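Local structure of glycerate kinase, putative (Thermotoga maritima, 2B8N) at residues H176-E187 with I244-V255. The protein catalyses the ATP-dependent, magnesium-requiring phosphorylation of D-glycerate to 2-phosphoglycerate in the breakdown of serine. Sequence-based numbering, arbitrary orientation.
Sequences HLSQVKGGRFAE and ILQETPKHLSNV
His176 NE2 donates to Glu247 OE2 over 2.7 Å; the N-H...O angle of 160° and an acceptor close to the ring plane mark a well-directed bond, which reaches the carboxylate on its syn side with the two planes almost perpendicular. Over one face of the same imidazole sits Thr248 CG2, 3.8 Å from the ring centroid and near its normal, a CH-pi contact. That methyl also lies over one face of the Arg184 guanidinium, 3.8 Å from CZ, between two flat groups. Arg184 NH2 makes two weak, bent bonds, to Gln246 O (3.0 Å) and Glu247 O. Farther along, Pro249 CG packs 3.2 Å from Gly182 O, and Asn254 ND2 reaches Ala186 O at 3.0 Å while also bonding Ala192 O. The loop of 245-254 leads from helix 238-244 into 255-261, an outermost strand of the six-stranded parallel sheet, whose neighbour 193-199 follows helix 184-189. It runs along the type I' turn Lys181 to Arg184 that leads into that helix, with positive phi at Gly182 and Gly183, the latter at the N-cap position. In the second shell, Glu247 OE2 also accepts from Thr248 N and Lys250 NZ, the latter a salt bridge at 2.8 Å, and OE1 from Ser222 N. Replacing His176 by a leucine would probably leave Glu247 without its donor from this segment and the Thr248 methyl without an aromatic face. ND1 bonding Thr172 O orients the imidazole, and NH1 donating to Ser178 O in the carbonyl plane the guanidinium. Thr248 holds CG2 anti to its carbonyl carbon, over the ring, while OG1 (chi1 54°) bonds Asp218.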
loop_
_atom_site.group_PDB
_atom_site.type_symbol
_atom_site.label_atom_id
_atom_site.label_comp_id
_atom_site.label_asym_id
_atom_site.label_seq_id
_atom_site.Cartn_x
_atom_site.Cartn_y
_atom_site.Cartn_z
ATOM N N HIS A 176 2.552 -17.336 14.673
ATOM C CA HIS A 176 2.474 -18.458 15.577
ATOM C C HIS A 176 1.460 -18.224 16.730
ATOM O O HIS A 176 1.320 -19.066 17.632
ATOM C CB HIS A 176 3.889 -18.805 16.088
ATOM C CG HIS A 176 4.742 -19.523 15.084
ATOM N ND1 HIS A 176 5.508 -18.865 14.144
ATOM C CD2 HIS A 176 4.943 -20.846 14.871
ATOM C CE1 HIS A 176 6.143 -19.754 13.397
ATOM N NE2 HIS A 176 5.812 -20.961 13.814
ATOM N N LEU A 177 0.742 -17.103 16.689
ATOM C CA LEU A 177 -0.324 -16.812 17.658
ATOM C C LEU A 177 -1.740 -16.776 17.050
ATOM O O LEU A 177 -2.691 -16.409 17.732
ATOM C CB LEU A 177 -0.031 -15.458 18.338
ATOM C CG LEU A 177 1.215 -15.388 19.244
ATOM C CD1 LEU A 177 1.417 -13.997 19.777
ATOM C CD2 LEU A 177 1.107 -16.358 20.395
ATOM N N SER A 178 -1.884 -17.191 15.791
ATOM C CA SER A 178 -3.052 -16.854 14.970
ATOM C C SER A 178 -3.688 -18.042 14.247
ATOM O O SER A 178 -3.023 -18.982 13.885
ATOM C CB SER A 178 -2.631 -15.810 13.940
ATOM O OG SER A 178 -3.678 -15.505 13.052
ATOM N N GLN A 179 -4.996 -17.984 14.041
ATOM C CA GLN A 179 -5.706 -19.034 13.325
ATOM C C GLN A 179 -5.737 -18.773 11.803
ATOM O O GLN A 179 -6.175 -19.635 11.036
ATOM C CB GLN A 179 -7.146 -19.170 13.848
ATOM C CG GLN A 179 -7.244 -19.687 15.274
ATOM C CD GLN A 179 -8.667 -20.085 15.698
ATOM O OE1 GLN A 179 -9.369 -20.817 15.003
ATOM N NE2 GLN A 179 -9.075 -19.620 16.862
ATOM N N VAL A 180 -5.283 -17.593 11.359
ATOM C CA VAL A 180 -5.382 -17.234 9.936
ATOM C C VAL A 180 -4.082 -16.795 9.277
ATOM O O VAL A 180 -3.907 -17.000 8.066
ATOM C CB VAL A 180 -6.493 -16.171 9.658
ATOM C CG1 VAL A 180 -7.807 -16.692 10.094
ATOM C CG2 VAL A 180 -6.209 -14.879 10.344
ATOM N N LYS A 181 -3.181 -16.193 10.051
ATOM C CA LYS A 181 -1.886 -15.755 9.508
ATOM C C LYS A 181 -1.013 -16.989 9.270
ATOM O O LYS A 181 -1.365 -18.115 9.655
ATOM C CB LYS A 181 -1.146 -14.835 10.492
ATOM C CG LYS A 181 -1.970 -13.748 11.174
ATOM C CD LYS A 181 -1.791 -12.406 10.546
ATOM C CE LYS A 181 -2.670 -11.350 11.181
ATOM N NZ LYS A 181 -1.980 -10.885 12.401
ATOM N N GLY A 182 0.144 -16.771 8.660
ATOM C CA GLY A 182 1.131 -17.840 8.501
ATOM C C GLY A 182 0.625 -19.024 7.711
ATOM O O GLY A 182 1.012 -20.167 8.000
ATOM N N GLY A 183 -0.242 -18.756 6.731
ATOM C CA GLY A 183 -0.759 -19.794 5.827
ATOM C C GLY A 183 -1.953 -20.576 6.364
ATOM O O GLY A 183 -2.484 -21.456 5.696
ATOM N N ARG A 184 -2.395 -20.261 7.570
ATOM C CA ARG A 184 -3.462 -21.059 8.207
ATOM C C ARG A 184 -4.843 -20.929 7.544
ATOM O O ARG A 184 -5.622 -21.898 7.480
ATOM C CB ARG A 184 -3.519 -20.751 9.701
ATOM C CG ARG A 184 -2.306 -21.355 10.395
ATOM C CD ARG A 184 -2.282 -21.176 11.882
ATOM N NE ARG A 184 -1.520 -22.243 12.546
ATOM C CZ ARG A 184 -0.785 -22.072 13.640
ATOM N NH1 ARG A 184 -0.670 -20.874 14.209
ATOM N NH2 ARG A 184 -0.146 -23.106 14.178
ATOM N N PHE A 185 -5.114 -19.741 7.022
ATOM C CA PHE A 185 -6.316 -19.502 6.256
ATOM C C PHE A 185 -6.410 -20.429 5.055
ATOM O O PHE A 185 -7.436 -21.041 4.852
ATOM C CB PHE A 185 -6.400 -18.034 5.828
ATOM C CG PHE A 185 -7.630 -17.711 5.069
ATOM C CD1 PHE A 185 -8.888 -17.995 5.601
ATOM C CD2 PHE A 185 -7.555 -17.130 3.822
ATOM C CE1 PHE A 185 -10.047 -17.692 4.893
ATOM C CE2 PHE A 185 -8.705 -16.816 3.123
ATOM C CZ PHE A 185 -9.951 -17.104 3.667
ATOM N N ALA A 186 -5.344 -20.545 4.272
ATOM C CA ALA A 186 -5.303 -21.470 3.109
ATOM C C ALA A 186 -5.428 -22.899 3.572
ATOM O O ALA A 186 -6.007 -23.755 2.872
ATOM C CB ALA A 186 -3.999 -21.306 2.310
ATOM N N GLU A 187 -4.863 -23.152 4.748
ATOM C CA GLU A 187 -4.918 -24.453 5.360
ATOM C C GLU A 187 -6.353 -24.796 5.768
ATOM O O GLU A 187 -6.738 -25.960 5.716
ATOM C CB GLU A 187 -3.967 -24.496 6.552
ATOM C CG GLU A 187 -4.083 -25.732 7.404
ATOM C CD GLU A 187 -2.936 -25.881 8.374
ATOM O OE1 GLU A 187 -2.705 -24.971 9.184
ATOM O OE2 GLU A 187 -2.264 -26.925 8.324
ATOM N N ILE A 244 2.161 -21.218 20.656
ATOM C CA ILE A 244 3.275 -21.060 19.708
ATOM C C ILE A 244 3.842 -22.405 19.231
ATOM O O ILE A 244 4.232 -22.538 18.065
ATOM C CB ILE A 244 4.366 -20.135 20.325
ATOM C CG1 ILE A 244 3.877 -18.690 20.277
ATOM C CG2 ILE A 244 5.691 -20.234 19.602
ATOM C CD1 ILE A 244 4.670 -17.695 21.136
ATOM N N LEU A 245 3.823 -23.402 20.117
ATOM C CA LEU A 245 4.275 -24.776 19.809
ATOM C C LEU A 245 3.544 -25.488 18.674
ATOM O O LEU A 245 3.999 -26.551 18.212
ATOM C CB LEU A 245 4.125 -25.660 21.041
ATOM C CG LEU A 245 5.102 -25.523 22.210
ATOM C CD1 LEU A 245 4.651 -26.485 23.267
ATOM C CD2 LEU A 245 6.518 -25.806 21.796
ATOM N N GLN A 246 2.392 -24.947 18.280
ATOM C CA GLN A 246 1.656 -25.440 17.123
ATOM C C GLN A 246 2.329 -24.832 15.904
ATOM O O GLN A 246 2.324 -23.598 15.723
ATOM C CB GLN A 246 0.171 -25.058 17.226
ATOM C CG GLN A 246 -0.440 -25.417 18.598
ATOM C CD GLN A 246 -1.956 -25.334 18.643
ATOM O OE1 GLN A 246 -2.536 -24.754 19.576
ATOM N NE2 GLN A 246 -2.609 -25.920 17.642
ATOM N N GLU A 247 2.940 -25.691 15.093
ATOM C CA GLU A 247 3.723 -25.223 13.980
ATOM C C GLU A 247 2.806 -24.798 12.855
ATOM O O GLU A 247 1.723 -25.384 12.681
ATOM C CB GLU A 247 4.700 -26.297 13.508
ATOM C CG GLU A 247 5.741 -25.772 12.541
ATOM C CD GLU A 247 6.473 -24.571 13.086
ATOM O OE1 GLU A 247 7.386 -24.783 13.907
ATOM O OE2 GLU A 247 6.118 -23.433 12.708
ATOM N N THR A 248 3.253 -23.783 12.110
ATOM C CA THR A 248 2.499 -23.199 11.003
ATOM C C THR A 248 2.835 -23.954 9.739
ATOM O O THR A 248 3.904 -24.575 9.677
ATOM C CB THR A 248 2.888 -21.740 10.802
ATOM O OG1 THR A 248 4.301 -21.661 10.652
ATOM C CG2 THR A 248 2.462 -20.914 12.011
ATOM N N PRO A 249 1.920 -23.941 8.743
ATOM C CA PRO A 249 2.114 -24.651 7.473
ATOM C C PRO A 249 3.389 -24.262 6.744
ATOM O O PRO A 249 3.566 -23.084 6.427
ATOM C CB PRO A 249 0.892 -24.253 6.645
ATOM C CG PRO A 249 0.224 -23.159 7.371
ATOM C CD PRO A 249 0.602 -23.289 8.802
ATOM N N LYS A 250 4.257 -25.251 6.487
ATOM C CA LYS A 250 5.564 -25.035 5.842
ATOM C C LYS A 250 5.462 -25.041 4.310
ATOM O O LYS A 250 6.345 -24.541 3.629
ATOM C CB LYS A 250 6.587 -26.063 6.364
ATOM C CG LYS A 250 6.924 -25.909 7.886
ATOM C CD LYS A 250 7.801 -24.645 8.179
ATOM C CE LYS A 250 7.705 -24.165 9.642
ATOM N NZ LYS A 250 6.552 -23.249 9.945
ATOM N N HIS A 251 4.351 -25.555 3.791
ATOM C CA HIS A 251 4.103 -25.664 2.367
ATOM C C HIS A 251 2.595 -25.596 2.154
ATOM O O HIS A 251 1.826 -26.042 3.006
ATOM C CB HIS A 251 4.652 -27.009 1.867
ATOM C CG HIS A 251 3.988 -28.208 2.502
ATOM N ND1 HIS A 251 4.501 -28.852 3.615
ATOM C CD2 HIS A 251 2.847 -28.876 2.177
ATOM C CE1 HIS A 251 3.708 -29.861 3.946
ATOM N NE2 HIS A 251 2.696 -29.893 3.093
ATOM N N LEU A 252 2.182 -25.023 1.027
ATOM C CA LEU A 252 0.758 -24.943 0.654
ATOM C C LEU A 252 0.601 -25.412 -0.795
ATOM O O LEU A 252 1.331 -24.964 -1.660
ATOM C CB LEU A 252 0.231 -23.506 0.801
ATOM C CG LEU A 252 0.312 -22.778 2.162
ATOM C CD1 LEU A 252 -0.092 -21.316 2.053
ATOM C CD2 LEU A 252 -0.530 -23.439 3.202
ATOM N N SER A 253 -0.333 -26.318 -1.057
ATOM C CA SER A 253 -0.548 -26.834 -2.409
ATOM C C SER A 253 -1.784 -26.248 -3.096
ATOM O O SER A 253 -1.962 -26.452 -4.286
ATOM C CB SER A 253 -0.690 -28.353 -2.345
ATOM O OG SER A 253 -1.602 -28.740 -1.330
ATOM N N ASN A 254 -2.627 -25.526 -2.355
ATOM C CA ASN A 254 -3.923 -25.073 -2.872
ATOM C C ASN A 254 -4.028 -23.554 -3.084
ATOM O O ASN A 254 -5.077 -22.964 -2.828
ATOM C CB ASN A 254 -5.043 -25.532 -1.927
ATOM C CG ASN A 254 -5.005 -24.808 -0.599
ATOM O OD1 ASN A 254 -3.933 -24.401 -0.143
ATOM N ND2 ASN A 254 -6.169 -24.632 0.022
ATOM N N VAL A 255 -2.966 -22.914 -3.565
ATOM C CA VAL A 255 -2.977 -21.448 -3.701
ATOM C C VAL A 255 -2.473 -20.928 -5.044
ATOM O O VAL A 255 -1.478 -21.391 -5.566
ATOM C CB VAL A 255 -2.105 -20.799 -2.622
ATOM C CG1 VAL A 255 -2.009 -19.301 -2.844
ATOM C CG2 VAL A 255 -2.658 -21.094 -1.225
#